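Local coordinates for mitochondrial RNA-binding protein 2 (Trypanosoma brucei, PDB 2GIA) that forms with its partner MRP1 a guide-RNA-binding complex that appears to act as an RNA matchmaker in mitochondrial RNA editing, at residues 44-49 with 173-178; 48-53 with 58-63; 73-78 with 160-165; 125-130 with 166-171. One frame throughout, in Å; residues are numbered along the deposited sequence.

The four contacts trace how a Whirly-type chain, two four-stranded antiparallel sheets each followed by a helix, closes on itself. Contacts 1 and 2 both use strand 45-50, touch each other, and lie about 14 Å apart between centres. Contact 2 is local, a hairpin within the first sheet, whereas contact 3, about 11 Å from it between centres, joins that sheet to strand 160-168 of the second. Contact 4 uses the end of the same strand and the start of helix 170-187, on which contact 1 also lies. Contact 1 spans the longest stretch of chain and encloses contacts 3 and 4, whose segments interleave. Together they tie both halves of the chain into one unit.

Contact 1. Residues 44-49 with 173-178; sequences PAFDVV and SLMLQR
Phe-46 of strand 45-50 meets Met-175 and Leu-176 of helix 170-187, which in this Whirly-like fold brings the C-terminal helix against strand 45-50, the outermost strand of the first sheet within this chain. The methionine grips the ring at two points. Its CB lies over one face, 4.3 Å from the ring centroid and 23° off the ring normal, a CH-pi contact displaced toward the rim. Its terminal CE reaches back to the start of the ring, 3.5 Å from Phe-46 CD1. The sulfur between them stands obliquely, SD being 5.4 Å from the centroid, a Met-aromatic contact that is neither squarely over the face nor at the edge. This shape depends on the bend at chi3 (72°), which turns the methyl group toward the strand. Leu-176 takes the far end of the ring: its CD1 approaches in the ring plane, 3.8 Å from Phe-46 CZ.

In the next shell, the ring of Phe-179 meets Phe-46 edge to face, and Val-64 of the neighbouring strand touches it. Met-175 also packs on Ala-75 of the MRP1 chain, so the helix that covers the strand faces the partner subunit too. One turn of the helix, at Leu-176, passes so near the ring that even backbone takes part: Leu-176 CA is 3.6 Å from Phe-46 CZ.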
loop_
_atom_site.group_PDB
_atom_site.type_symbol
_atom_site.label_atom_id
_atom_site.label_comp_id
_atom_site.label_asym_id
_atom_site.label_seq_id
_atom_site.Cartn_x
_atom_site.Cartn_y
_atom_site.Cartn_z
ATOM N N PRO D 44 12.850 -0.479 12.335
ATOM C CA PRO D 44 12.353 0.336 11.214
ATOM C C PRO D 44 12.099 1.716 11.853
ATOM O O PRO D 44 11.610 1.794 12.987
ATOM C CB PRO D 44 11.042 -0.352 10.847
ATOM C CG PRO D 44 11.379 -1.800 11.071
ATOM C CD PRO D 44 12.166 -1.781 12.413
ATOM N N ALA D 45 12.370 2.804 11.146
ATOM C CA ALA D 45 12.210 4.127 11.785
ATOM C C ALA D 45 12.306 5.273 10.792
ATOM O O ALA D 45 12.685 5.100 9.640
ATOM C CB ALA D 45 13.378 4.316 12.807
ATOM N N PHE D 46 11.943 6.454 11.244
ATOM C CA PHE D 46 12.201 7.657 10.439
ATOM C C PHE D 46 12.534 8.759 11.451
ATOM O O PHE D 46 12.199 8.637 12.619
ATOM C CB PHE D 46 11.049 8.092 9.523
ATOM C CG PHE D 46 9.815 8.566 10.233
ATOM C CD1 PHE D 46 9.558 9.935 10.365
ATOM C CD2 PHE D 46 8.877 7.641 10.735
ATOM C CE1 PHE D 46 8.389 10.396 10.988
ATOM C CE2 PHE D 46 7.691 8.103 11.362
ATOM C CZ PHE D 46 7.457 9.479 11.486
ATOM N N ASP D 47 13.208 9.819 11.013
ATOM C CA ASP D 47 13.583 10.894 11.940
ATOM C C ASP D 47 12.812 12.152 11.646
ATOM O O ASP D 47 12.572 12.456 10.456
ATOM C CB ASP D 47 15.067 11.213 11.774
ATOM C CG ASP D 47 15.934 10.006 11.886
ATOM O OD1 ASP D 47 15.702 9.198 12.804
ATOM O OD2 ASP D 47 16.866 9.857 11.057
ATOM N N VAL D 48 12.432 12.896 12.690
ATOM C CA VAL D 48 11.745 14.175 12.502
ATOM C C VAL D 48 12.838 15.118 13.039
ATOM O O VAL D 48 13.084 15.190 14.242
ATOM C CB VAL D 48 10.446 14.289 13.333
ATOM C CG1 VAL D 48 9.873 15.756 13.243
ATOM C CG2 VAL D 48 9.373 13.320 12.768
ATOM N N VAL D 49 13.504 15.815 12.120
ATOM C CA VAL D 49 14.644 16.651 12.459
ATOM C C VAL D 49 14.319 18.135 12.525
ATOM O O VAL D 49 13.851 18.723 11.553
ATOM C CB VAL D 49 15.773 16.398 11.440
ATOM C CG1 VAL D 49 17.086 17.008 11.932
ATOM C CG2 VAL D 49 15.931 14.893 11.188
ATOM N N SER D 173 3.938 14.521 8.723
ATOM C CA SER D 173 2.695 13.893 9.104
ATOM C C SER D 173 2.415 12.733 8.144
ATOM O O SER D 173 1.961 11.667 8.559
ATOM C CB SER D 173 1.551 14.904 9.010
ATOM O OG SER D 173 1.740 15.925 9.971
ATOM N N LEU D 174 2.666 12.967 6.856
ATOM C CA LEU D 174 2.473 11.914 5.845
ATOM C C LEU D 174 3.435 10.778 6.181
ATOM O O LEU D 174 3.075 9.610 6.127
ATOM C CB LEU D 174 2.790 12.491 4.452
ATOM C CG LEU D 174 2.576 11.581 3.245
ATOM C CD1 LEU D 174 1.204 10.920 3.346
ATOM C CD2 LEU D 174 2.655 12.430 1.947
ATOM N N MET D 175 4.675 11.117 6.535
ATOM C CA MET D 175 5.633 10.090 6.911
ATOM C C MET D 175 5.134 9.277 8.088
ATOM O O MET D 175 5.252 8.064 8.084
ATOM C CB MET D 175 6.987 10.695 7.276
ATOM C CG MET D 175 7.743 11.239 6.080
ATOM S SD MET D 175 9.246 12.169 6.565
ATOM C CE MET D 175 10.132 10.771 7.033
ATOM N N LEU D 176 4.571 9.941 9.097
ATOM C CA LEU D 176 4.068 9.211 10.260
ATOM C C LEU D 176 2.870 8.334 9.855
ATOM O O LEU D 176 2.757 7.207 10.318
ATOM C CB LEU D 176 3.664 10.205 11.378
ATOM C CG LEU D 176 3.115 9.564 12.665
ATOM C CD1 LEU D 176 4.213 8.737 13.360
ATOM C CD2 LEU D 176 2.577 10.666 13.587
ATOM N N GLN D 177 1.982 8.837 8.989
ATOM C CA GLN D 177 0.832 8.026 8.595
ATOM C C GLN D 177 1.295 6.758 7.843
ATOM O O GLN D 177 0.765 5.673 8.078
ATOM C CB GLN D 177 -0.157 8.874 7.738
ATOM C CG GLN D 177 -1.632 8.282 7.554
ATOM C CD GLN D 177 -1.731 7.105 6.556
ATOM O OE1 GLN D 177 -0.915 6.991 5.650
ATOM N NE2 GLN D 177 -2.769 6.247 6.704
ATOM N N ARG D 178 2.276 6.884 6.941
ATOM C CA ARG D 178 2.749 5.683 6.202
ATOM C C ARG D 178 3.505 4.741 7.138
ATOM O O ARG D 178 3.403 3.514 7.032
ATOM C CB ARG D 178 3.650 6.083 5.013
ATOM C CG ARG D 178 2.929 6.978 3.962
ATOM C CD ARG D 178 1.488 6.474 3.670
ATOM N NE ARG D 178 1.414 5.097 3.126
ATOM C CZ ARG D 178 0.298 4.354 3.091
ATOM N NH1 ARG D 178 -0.853 4.835 3.582
ATOM N NH2 ARG D 178 0.301 3.158 2.488
#

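Contact 2. Residues 48-53 with 58-63; sequences VVHWND and RGHLLR
His-50 and His-60 are brought together by opposite first torsions. In His-60 the ring carbon CG sits between the backbone N and the carbonyl carbon (chi1 55°), whereas His-50 CG lies beside its own N and away from its carbonyl (chi1 -62°). Both side chains leave the same face of the hairpin and run side by side. His-50 CB then stands over the face of the His-60 imidazole, a CH-pi contact 3.8 Å from the centroid, while His-60 NE2 comes to the edge of the His-50 ring, 3.1 Å from CD2. The ring planes are nearly perpendicular.

Beneath them is an antiparallel beta hairpin. Val-48 with Leu-62 and His-50 with His-60 are hydrogen-bonded pairs, each joined by two bonds, as in Val-48 N to Leu-62 O at 2.7 Å. Between them, Val-49 and Leu-61 form a non-hydrogen-bonded pair on the other face, with Val-49 CG2 3.8 Å from Leu-61 CD1. Trp-51 extends that apolar patch by laying CH2 4.0 Å from Leu-61 CB. Toward the turn, Gly-59 CA comes within 3.2 Å of His-50 O as a CA-H...O contact.

The polar edges of His-50 point to backbone carbonyls. ND1 makes a weak, bent bond to Val-49 O (2.8 Å), and NE2 bonds to Glu-167 O of the second sheet. The NE2 bond implies a proton on that nitrogen; the ND1 bond only hints at a second, leaving the charge open.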
loop_
_atom_site.group_PDB
_atom_site.type_symbol
_atom_site.label_atom_id
_atom_site.label_comp_id
_atom_site.label_asym_id
_atom_site.label_seq_id
_atom_site.Cartn_x
_atom_site.Cartn_y
_atom_site.Cartn_z
ATOM N N VAL D 48 12.432 12.896 12.690
ATOM C CA VAL D 48 11.745 14.175 12.502
ATOM C C VAL D 48 12.838 15.118 13.039
ATOM O O VAL D 48 13.084 15.190 14.242
ATOM C CB VAL D 48 10.446 14.289 13.333
ATOM C CG1 VAL D 48 9.873 15.756 13.243
ATOM C CG2 VAL D 48 9.373 13.320 12.768
ATOM N N VAL D 49 13.504 15.815 12.120
ATOM C CA VAL D 49 14.644 16.651 12.459
ATOM C C VAL D 49 14.319 18.135 12.525
ATOM O O VAL D 49 13.851 18.723 11.553
ATOM C CB VAL D 49 15.773 16.398 11.440
ATOM C CG1 VAL D 49 17.086 17.008 11.932
ATOM C CG2 VAL D 49 15.931 14.893 11.188
ATOM N N HIS D 50 14.571 18.735 13.681
ATOM C CA HIS D 50 14.300 20.160 13.877
ATOM C C HIS D 50 15.514 20.869 14.512
ATOM O O HIS D 50 15.431 21.415 15.620
ATOM C CB HIS D 50 13.058 20.346 14.758
ATOM C CG HIS D 50 11.799 19.778 14.166
ATOM N ND1 HIS D 50 11.576 19.709 12.802
ATOM C CD2 HIS D 50 10.663 19.330 14.752
ATOM C CE1 HIS D 50 10.355 19.255 12.578
ATOM N NE2 HIS D 50 9.778 19.017 13.746
ATOM N N TRP D 51 16.640 20.806 13.807
ATOM C CA TRP D 51 17.897 21.417 14.234
ATOM C C TRP D 51 17.796 22.936 14.242
ATOM O O TRP D 51 17.033 23.537 13.485
ATOM C CB TRP D 51 19.015 21.051 13.267
ATOM C CG TRP D 51 19.396 19.619 13.204
ATOM C CD1 TRP D 51 19.805 18.944 12.095
ATOM C CD2 TRP D 51 19.523 18.713 14.296
ATOM N NE1 TRP D 51 20.191 17.672 12.429
ATOM C CE2 TRP D 51 20.026 17.499 13.775
ATOM C CE3 TRP D 51 19.263 18.805 15.666
ATOM C CZ2 TRP D 51 20.275 16.380 14.577
ATOM C CZ3 TRP D 51 19.513 17.692 16.467
ATOM C CH2 TRP D 51 20.016 16.496 15.914
ATOM N N ASN D 52 18.606 23.554 15.087
ATOM C CA ASN D 52 18.642 24.999 15.177
ATOM C C ASN D 52 19.976 25.407 15.775
ATOM O O ASN D 52 20.104 25.469 16.990
ATOM C CB ASN D 52 17.505 25.515 16.055
ATOM C CG ASN D 52 17.498 27.033 16.151
ATOM O OD1 ASN D 52 17.473 27.726 15.137
ATOM N ND2 ASN D 52 17.522 27.552 17.371
ATOM N N ASP D 53 20.971 25.649 14.925
ATOM C CA ASP D 53 22.289 26.066 15.408
ATOM C C ASP D 53 22.152 27.469 15.981
ATOM O O ASP D 53 22.705 27.772 17.041
ATOM C CB ASP D 53 23.327 26.095 14.275
ATOM C CG ASP D 53 23.585 24.728 13.671
ATOM O OD1 ASP D 53 23.656 23.725 14.419
ATOM O OD2 ASP D 53 23.732 24.666 12.437
ATOM N N ARG D 58 16.883 25.238 21.332
ATOM C CA ARG D 58 15.569 25.045 20.738
ATOM C C ARG D 58 15.538 23.979 19.624
ATOM O O ARG D 58 14.494 23.709 19.031
ATOM C CB ARG D 58 15.052 26.400 20.237
ATOM C CG ARG D 58 14.966 27.438 21.373
ATOM C CD ARG D 58 14.202 28.711 20.991
ATOM N NE ARG D 58 14.909 29.520 19.997
ATOM C CZ ARG D 58 14.436 30.650 19.469
ATOM N NH1 ARG D 58 13.245 31.117 19.839
ATOM N NH2 ARG D 58 15.154 31.312 18.565
ATOM N N GLY D 59 16.690 23.369 19.361
ATOM C CA GLY D 59 16.774 22.335 18.345
ATOM C C GLY D 59 16.533 20.960 18.954
ATOM O O GLY D 59 17.004 20.665 20.052
ATOM N N HIS D 60 15.793 20.109 18.250
ATOM C CA HIS D 60 15.506 18.778 18.761
ATOM C C HIS D 60 15.347 17.765 17.622
ATOM O O HIS D 60 15.225 18.132 16.446
ATOM C CB HIS D 60 14.224 18.776 19.633
ATOM C CG HIS D 60 13.019 19.332 18.938
ATOM N ND1 HIS D 60 12.683 20.669 18.979
ATOM C CD2 HIS D 60 12.092 18.737 18.149
ATOM C CE1 HIS D 60 11.603 20.874 18.243
ATOM N NE2 HIS D 60 11.226 19.718 17.727
ATOM N N LEU D 61 15.383 16.499 18.006
ATOM C CA LEU D 61 15.231 15.390 17.082
ATOM C C LEU D 61 14.276 14.370 17.696
ATOM O O LEU D 61 14.399 14.015 18.889
ATOM C CB LEU D 61 16.584 14.711 16.827
ATOM C CG LEU D 61 16.574 13.310 16.192
ATOM C CD1 LEU D 61 16.140 13.363 14.706
ATOM C CD2 LEU D 61 17.971 12.725 16.305
ATOM N N LEU D 62 13.307 13.924 16.899
ATOM C CA LEU D 62 12.406 12.876 17.357
ATOM C C LEU D 62 12.629 11.735 16.390
ATOM O O LEU D 62 12.522 11.924 15.160
ATOM C CB LEU D 62 10.934 13.302 17.298
ATOM C CG LEU D 62 9.951 12.218 17.790
ATOM C CD1 LEU D 62 10.058 12.046 19.308
ATOM C CD2 LEU D 62 8.537 12.615 17.444
ATOM N N ARG D 63 13.008 10.572 16.921
ATOM C CA ARG D 63 13.174 9.421 16.066
ATOM C C ARG D 63 11.947 8.587 16.408
ATOM O O ARG D 63 11.575 8.457 17.596
ATOM C CB ARG D 63 14.464 8.677 16.377
ATOM C CG ARG D 63 15.747 9.510 16.090
ATOM C CD ARG D 63 16.997 8.615 16.068
ATOM N NE ARG D 63 16.967 7.732 14.900
ATOM C CZ ARG D 63 16.935 6.399 14.928
ATOM N NH1 ARG D 63 16.932 5.732 16.078
ATOM N NH2 ARG D 63 16.910 5.720 13.786
#

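Contact 3. Residues 73-78 with 160-165; sequences LDYHRQ and ETFEWT
Tyr-75, Phe-162 and Trp-164 form an aromatic cluster between the two sheets, Tyr-75 coming from strand 70-78 of the first and the other two from strand 160-168, the outermost of the second in this chain. The side chains of Tyr-75 and Trp-164 run in opposite senses and overlap, so that each lays its CB on the other's ring. Tyr-75 CB is 3.9 Å from the centroid of the six-membered ring of Trp-164, only 8° off its normal. Trp-164 CB returns the contact at 4.1 Å from the centroid of the Tyr-75 ring. With planes at 36° the rings are too tilted for a stack, and the contact is made by the two reciprocal CH-pi approaches.

Phe-162 runs across the tyrosine side chain, the ring planes oblique at 53°, with Tyr-75 CE1 near the edge of the Phe-162 ring, 3.7 Å from its CE2. Polar groups are served nearby: Trp-164 NE1 bonds to Ser-143 OG, and a water accepts from Thr-165 N at 2.8 Å while making a weak bond with Tyr-75 OH (3.3 Å). His-60 also meets the Tyr-75 ring, and Leu-62 touches Trp-164. The cluster thus forms an aromatic part of the interface between the two antiparallel sheets of the Whirly fold.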
loop_
_atom_site.group_PDB
_atom_site.type_symbol
_atom_site.label_atom_id
_atom_site.label_comp_id
_atom_site.label_asym_id
_atom_site.label_seq_id
_atom_site.Cartn_x
_atom_site.Cartn_y
_atom_site.Cartn_z
ATOM N N LEU D 73 8.789 6.502 20.620
ATOM C CA LEU D 73 9.098 7.872 20.272
ATOM C C LEU D 73 10.346 8.245 21.099
ATOM O O LEU D 73 10.281 8.291 22.329
ATOM C CB LEU D 73 7.927 8.792 20.634
ATOM C CG LEU D 73 6.527 8.307 20.221
ATOM C CD1 LEU D 73 5.445 9.300 20.598
ATOM C CD2 LEU D 73 6.540 8.098 18.690
ATOM N N ASP D 74 11.486 8.449 20.436
ATOM C CA ASP D 74 12.730 8.831 21.136
ATOM C C ASP D 74 12.987 10.321 20.935
ATOM O O ASP D 74 13.369 10.763 19.836
ATOM C CB ASP D 74 13.936 8.055 20.612
ATOM C CG ASP D 74 14.037 6.650 21.178
ATOM O OD1 ASP D 74 13.277 6.289 22.078
ATOM O OD2 ASP D 74 14.907 5.884 20.708
ATOM N N TYR D 75 12.768 11.117 21.984
ATOM C CA TYR D 75 12.995 12.550 21.881
ATOM C C TYR D 75 14.414 12.962 22.309
ATOM O O TYR D 75 14.896 12.554 23.381
ATOM C CB TYR D 75 11.965 13.293 22.714
ATOM C CG TYR D 75 12.119 14.780 22.628
ATOM C CD1 TYR D 75 12.951 15.462 23.518
ATOM C CD2 TYR D 75 11.451 15.516 21.640
ATOM C CE1 TYR D 75 13.117 16.839 23.431
ATOM C CE2 TYR D 75 11.596 16.892 21.552
ATOM C CZ TYR D 75 12.437 17.549 22.454
ATOM O OH TYR D 75 12.600 18.910 22.370
ATOM N N HIS D 76 15.065 13.759 21.464
ATOM C CA HIS D 76 16.430 14.245 21.681
ATOM C C HIS D 76 16.521 15.773 21.610
ATOM O O HIS D 76 15.792 16.408 20.850
ATOM C CB HIS D 76 17.379 13.742 20.596
ATOM C CG HIS D 76 17.295 12.273 20.336
ATOM N ND1 HIS D 76 18.351 11.423 20.558
ATOM C CD2 HIS D 76 16.299 11.512 19.823
ATOM C CE1 HIS D 76 18.014 10.201 20.189
ATOM N NE2 HIS D 76 16.774 10.228 19.738
ATOM N N ARG D 77 17.450 16.350 22.381
ATOM C CA ARG D 77 17.708 17.792 22.339
ATOM C C ARG D 77 18.974 17.929 21.505
ATOM O O ARG D 77 19.804 17.025 21.502
ATOM C CB ARG D 77 17.972 18.336 23.744
ATOM C CG ARG D 77 19.215 17.743 24.368
ATOM C CD ARG D 77 19.272 17.997 25.876
ATOM N NE ARG D 77 20.342 17.210 26.484
ATOM C CZ ARG D 77 20.274 16.664 27.691
ATOM N NH1 ARG D 77 19.182 16.828 28.437
ATOM N NH2 ARG D 77 21.284 15.924 28.136
ATOM N N GLN D 78 19.123 19.036 20.782
ATOM C CA GLN D 78 20.317 19.233 19.964
ATOM C C GLN D 78 21.482 19.377 20.940
ATOM O O GLN D 78 21.351 20.091 21.926
ATOM C CB GLN D 78 20.177 20.498 19.113
ATOM C CG GLN D 78 21.329 20.720 18.123
ATOM C CD GLN D 78 20.958 21.688 17.019
ATOM O OE1 GLN D 78 19.834 22.191 16.976
ATOM N NE2 GLN D 78 21.897 21.950 16.112
ATOM N N GLU D 160 10.890 14.120 38.869
ATOM C CA GLU D 160 11.309 14.945 37.745
ATOM C C GLU D 160 10.273 15.037 36.638
ATOM O O GLU D 160 9.500 14.112 36.414
ATOM C CB GLU D 160 12.613 14.400 37.187
ATOM C CG GLU D 160 13.696 14.254 38.239
ATOM C CD GLU D 160 14.838 13.387 37.762
ATOM O OE1 GLU D 160 15.425 13.706 36.705
ATOM O OE2 GLU D 160 15.147 12.383 38.441
ATOM N N THR D 161 10.279 16.163 35.939
ATOM C CA THR D 161 9.327 16.397 34.868
ATOM C C THR D 161 9.987 17.103 33.684
ATOM O O THR D 161 10.859 17.959 33.868
ATOM C CB THR D 161 8.159 17.255 35.381
ATOM O OG1 THR D 161 7.174 17.395 34.356
ATOM C CG2 THR D 161 8.651 18.633 35.762
ATOM N N PHE D 162 9.575 16.735 32.471
ATOM C CA PHE D 162 10.110 17.348 31.256
ATOM C C PHE D 162 9.002 17.504 30.202
ATOM O O PHE D 162 8.409 16.513 29.765
ATOM C CB PHE D 162 11.269 16.508 30.683
ATOM C CG PHE D 162 11.821 17.048 29.387
ATOM C CD1 PHE D 162 12.271 18.366 29.303
ATOM C CD2 PHE D 162 11.860 16.254 28.244
ATOM C CE1 PHE D 162 12.749 18.887 28.093
ATOM C CE2 PHE D 162 12.335 16.765 27.031
ATOM C CZ PHE D 162 12.781 18.084 26.955
ATOM N N GLU D 163 8.731 18.749 29.815
ATOM C CA GLU D 163 7.707 19.057 28.830
ATOM C C GLU D 163 8.312 19.275 27.447
ATOM O O GLU D 163 9.300 19.992 27.296
ATOM C CB GLU D 163 6.948 20.306 29.251
ATOM C CG GLU D 163 5.920 20.067 30.345
ATOM C CD GLU D 163 5.235 21.357 30.779
ATOM O OE1 GLU D 163 5.043 22.247 29.919
ATOM O OE2 GLU D 163 4.879 21.485 31.972
ATOM N N TRP D 164 7.719 18.660 26.430
ATOM C CA TRP D 164 8.254 18.812 25.081
ATOM C C TRP D 164 7.141 18.733 24.044
ATOM O O TRP D 164 6.095 18.143 24.302
ATOM C CB TRP D 164 9.313 17.742 24.821
ATOM C CG TRP D 164 8.854 16.319 25.085
ATOM C CD1 TRP D 164 8.742 15.688 26.304
ATOM C CD2 TRP D 164 8.545 15.328 24.091
ATOM N NE1 TRP D 164 8.392 14.363 26.119
ATOM C CE2 TRP D 164 8.260 14.121 24.779
ATOM C CE3 TRP D 164 8.474 15.350 22.691
ATOM C CZ2 TRP D 164 7.925 12.938 24.097
ATOM C CZ3 TRP D 164 8.144 14.176 22.019
ATOM C CH2 TRP D 164 7.867 12.988 22.725
ATOM N N THR D 165 7.380 19.339 22.882
ATOM C CA THR D 165 6.404 19.385 21.781
ATOM C C THR D 165 7.122 19.131 20.465
ATOM O O THR D 165 8.228 19.646 20.262
ATOM C CB THR D 165 5.752 20.800 21.636
ATOM O OG1 THR D 165 5.069 21.153 22.839
ATOM C CG2 THR D 165 4.728 20.818 20.511
HETATM O O HOH W 1 9.834 20.651 22.896
#

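Contact 4. Residues 125-130 with 166-171; sequences ATFTPN and VEFDVA
Phe-127 and Phe-168 supply the aromatic part of this contact, a T-shaped pair in which the edge of Phe-127 points at the face of Phe-168. The approach is made by one atom, Phe-127 CE1, which stands 4.1 Å from Phe-168 CD2 and equally near CE2, with the ring planes at 80°. Phe-127 extends its ring away from its own backbone N (chi1 -176°), which carries the edge from strand 123-129 across to the end of strand 160-168. Leu-176 touches both rings, and Phe-105 meets Phe-127, placing the pair among the helices that cover the second sheet.

The polar part lies between Asn-130 and Glu-167. Asn-130 ND2 gives a weak hydrogen bond to Glu-167 OE1 (3.4 Å), the amide and carboxylate planes being 55° apart. A water lies 2.9 Å from the same Glu-167 OE1, where it probably donates, and accepts a weak bond from Asn-130 ND2. Both side chains have firmer partners beside them: Glu-167 OE1 bonds to Thr-138 OG1, and Asn-130 OD1 to Ala-132 N.

Capping follows at once in the chain, where Asp-169 is the N-cap of helix 170-187; its OD1 bonds to Glu-172 N, while OD2 bonds to Tyr-76 OH of the MRP1 chain. With Thr-138 and Ala-132 as firmer partners, the direct amide-carboxylate link is only a weak supplement, and the polar groups round Glu-167 OE1 (amide, hydroxyl and water) would suit an ionised carboxylate.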
loop_
_atom_site.group_PDB
_atom_site.type_symbol
_atom_site.label_atom_id
_atom_site.label_comp_id
_atom_site.label_asym_id
_atom_site.label_seq_id
_atom_site.Cartn_x
_atom_site.Cartn_y
_atom_site.Cartn_z
ATOM N N ALA D 125 0.544 12.578 27.179
ATOM C CA ALA D 125 0.646 13.273 25.885
ATOM C C ALA D 125 -0.619 13.271 25.049
ATOM O O ALA D 125 -1.499 12.415 25.240
ATOM C CB ALA D 125 1.783 12.657 25.067
ATOM N N THR D 126 -0.704 14.246 24.134
ATOM C CA THR D 126 -1.817 14.359 23.183
ATOM C C THR D 126 -1.248 14.539 21.766
ATOM O O THR D 126 -0.130 15.073 21.590
ATOM C CB THR D 126 -2.770 15.596 23.449
ATOM O OG1 THR D 126 -2.094 16.816 23.118
ATOM C CG2 THR D 126 -3.242 15.602 24.907
ATOM N N PHE D 127 -2.017 14.101 20.764
ATOM C CA PHE D 127 -1.623 14.246 19.366
ATOM C C PHE D 127 -2.897 14.778 18.732
ATOM O O PHE D 127 -3.921 14.122 18.756
ATOM C CB PHE D 127 -1.231 12.874 18.747
ATOM C CG PHE D 127 -0.735 12.975 17.339
ATOM C CD1 PHE D 127 0.570 13.406 17.081
ATOM C CD2 PHE D 127 -1.574 12.678 16.266
ATOM C CE1 PHE D 127 1.052 13.553 15.763
ATOM C CE2 PHE D 127 -1.119 12.818 14.956
ATOM C CZ PHE D 127 0.205 13.258 14.699
ATOM N N THR D 128 -2.799 15.950 18.125
ATOM C CA THR D 128 -3.949 16.602 17.558
ATOM C C THR D 128 -3.578 17.333 16.290
ATOM O O THR D 128 -2.390 17.581 16.027
ATOM C CB THR D 128 -4.445 17.657 18.578
ATOM O OG1 THR D 128 -3.373 18.577 18.815
ATOM C CG2 THR D 128 -4.765 17.006 19.926
ATOM N N PRO D 129 -4.583 17.700 15.481
ATOM C CA PRO D 129 -4.309 18.436 14.244
ATOM C C PRO D 129 -3.878 19.849 14.658
ATOM O O PRO D 129 -4.283 20.356 15.710
ATOM C CB PRO D 129 -5.657 18.499 13.525
ATOM C CG PRO D 129 -6.516 17.517 14.208
ATOM C CD PRO D 129 -5.982 17.257 15.568
ATOM N N ASN D 130 -3.050 20.480 13.846
ATOM C CA ASN D 130 -2.626 21.838 14.148
ATOM C C ASN D 130 -3.481 22.763 13.278
ATOM O O ASN D 130 -3.445 22.686 12.055
ATOM C CB ASN D 130 -1.144 22.043 13.828
ATOM C CG ASN D 130 -0.686 23.456 14.137
ATOM O OD1 ASN D 130 -1.512 24.373 14.210
ATOM N ND2 ASN D 130 0.623 23.644 14.316
ATOM N N VAL D 166 6.495 18.361 19.570
ATOM C CA VAL D 166 7.083 18.119 18.252
ATOM C C VAL D 166 5.996 18.421 17.222
ATOM O O VAL D 166 4.925 17.823 17.260
ATOM C CB VAL D 166 7.573 16.657 18.074
ATOM C CG1 VAL D 166 8.080 16.440 16.635
ATOM C CG2 VAL D 166 8.720 16.371 19.045
ATOM N N GLU D 167 6.269 19.375 16.340
ATOM C CA GLU D 167 5.346 19.761 15.289
ATOM C C GLU D 167 5.620 18.853 14.073
ATOM O O GLU D 167 6.773 18.564 13.744
ATOM C CB GLU D 167 5.585 21.221 14.845
ATOM C CG GLU D 167 5.303 22.309 15.906
ATOM C CD GLU D 167 3.899 22.230 16.473
ATOM O OE1 GLU D 167 2.992 21.655 15.822
ATOM O OE2 GLU D 167 3.690 22.751 17.579
ATOM N N PHE D 168 4.562 18.420 13.415
ATOM C CA PHE D 168 4.698 17.597 12.228
ATOM C C PHE D 168 4.127 18.407 11.070
ATOM O O PHE D 168 2.918 18.654 11.056
ATOM C CB PHE D 168 3.872 16.308 12.369
ATOM C CG PHE D 168 4.480 15.289 13.292
ATOM C CD1 PHE D 168 5.081 14.131 12.774
ATOM C CD2 PHE D 168 4.465 15.489 14.677
ATOM C CE1 PHE D 168 5.657 13.188 13.638
ATOM C CE2 PHE D 168 5.040 14.559 15.556
ATOM C CZ PHE D 168 5.635 13.405 15.044
ATOM N N ASP D 169 4.958 18.831 10.126
ATOM C CA ASP D 169 4.424 19.555 8.967
ATOM C C ASP D 169 3.771 18.552 7.985
ATOM O O ASP D 169 3.597 17.379 8.312
ATOM C CB ASP D 169 5.510 20.424 8.278
ATOM C CG ASP D 169 6.594 19.611 7.557
ATOM O OD1 ASP D 169 6.437 18.389 7.350
ATOM O OD2 ASP D 169 7.624 20.215 7.174
ATOM N N VAL D 170 3.365 19.018 6.813
ATOM C CA VAL D 170 2.681 18.153 5.858
ATOM C C VAL D 170 3.464 16.901 5.502
ATOM O O VAL D 170 2.882 15.825 5.426
ATOM C CB VAL D 170 2.350 18.883 4.563
ATOM C CG1 VAL D 170 1.692 17.932 3.576
ATOM C CG2 VAL D 170 1.429 20.021 4.863
ATOM N N ALA D 171 4.754 17.051 5.257
ATOM C CA ALA D 171 5.604 15.905 4.912
ATOM C C ALA D 171 5.784 14.961 6.090
ATOM O O ALA D 171 5.658 13.757 5.949
ATOM C CB ALA D 171 6.980 16.382 4.418
HETATM O O HOH W 2 2.628 21.123 13.043
#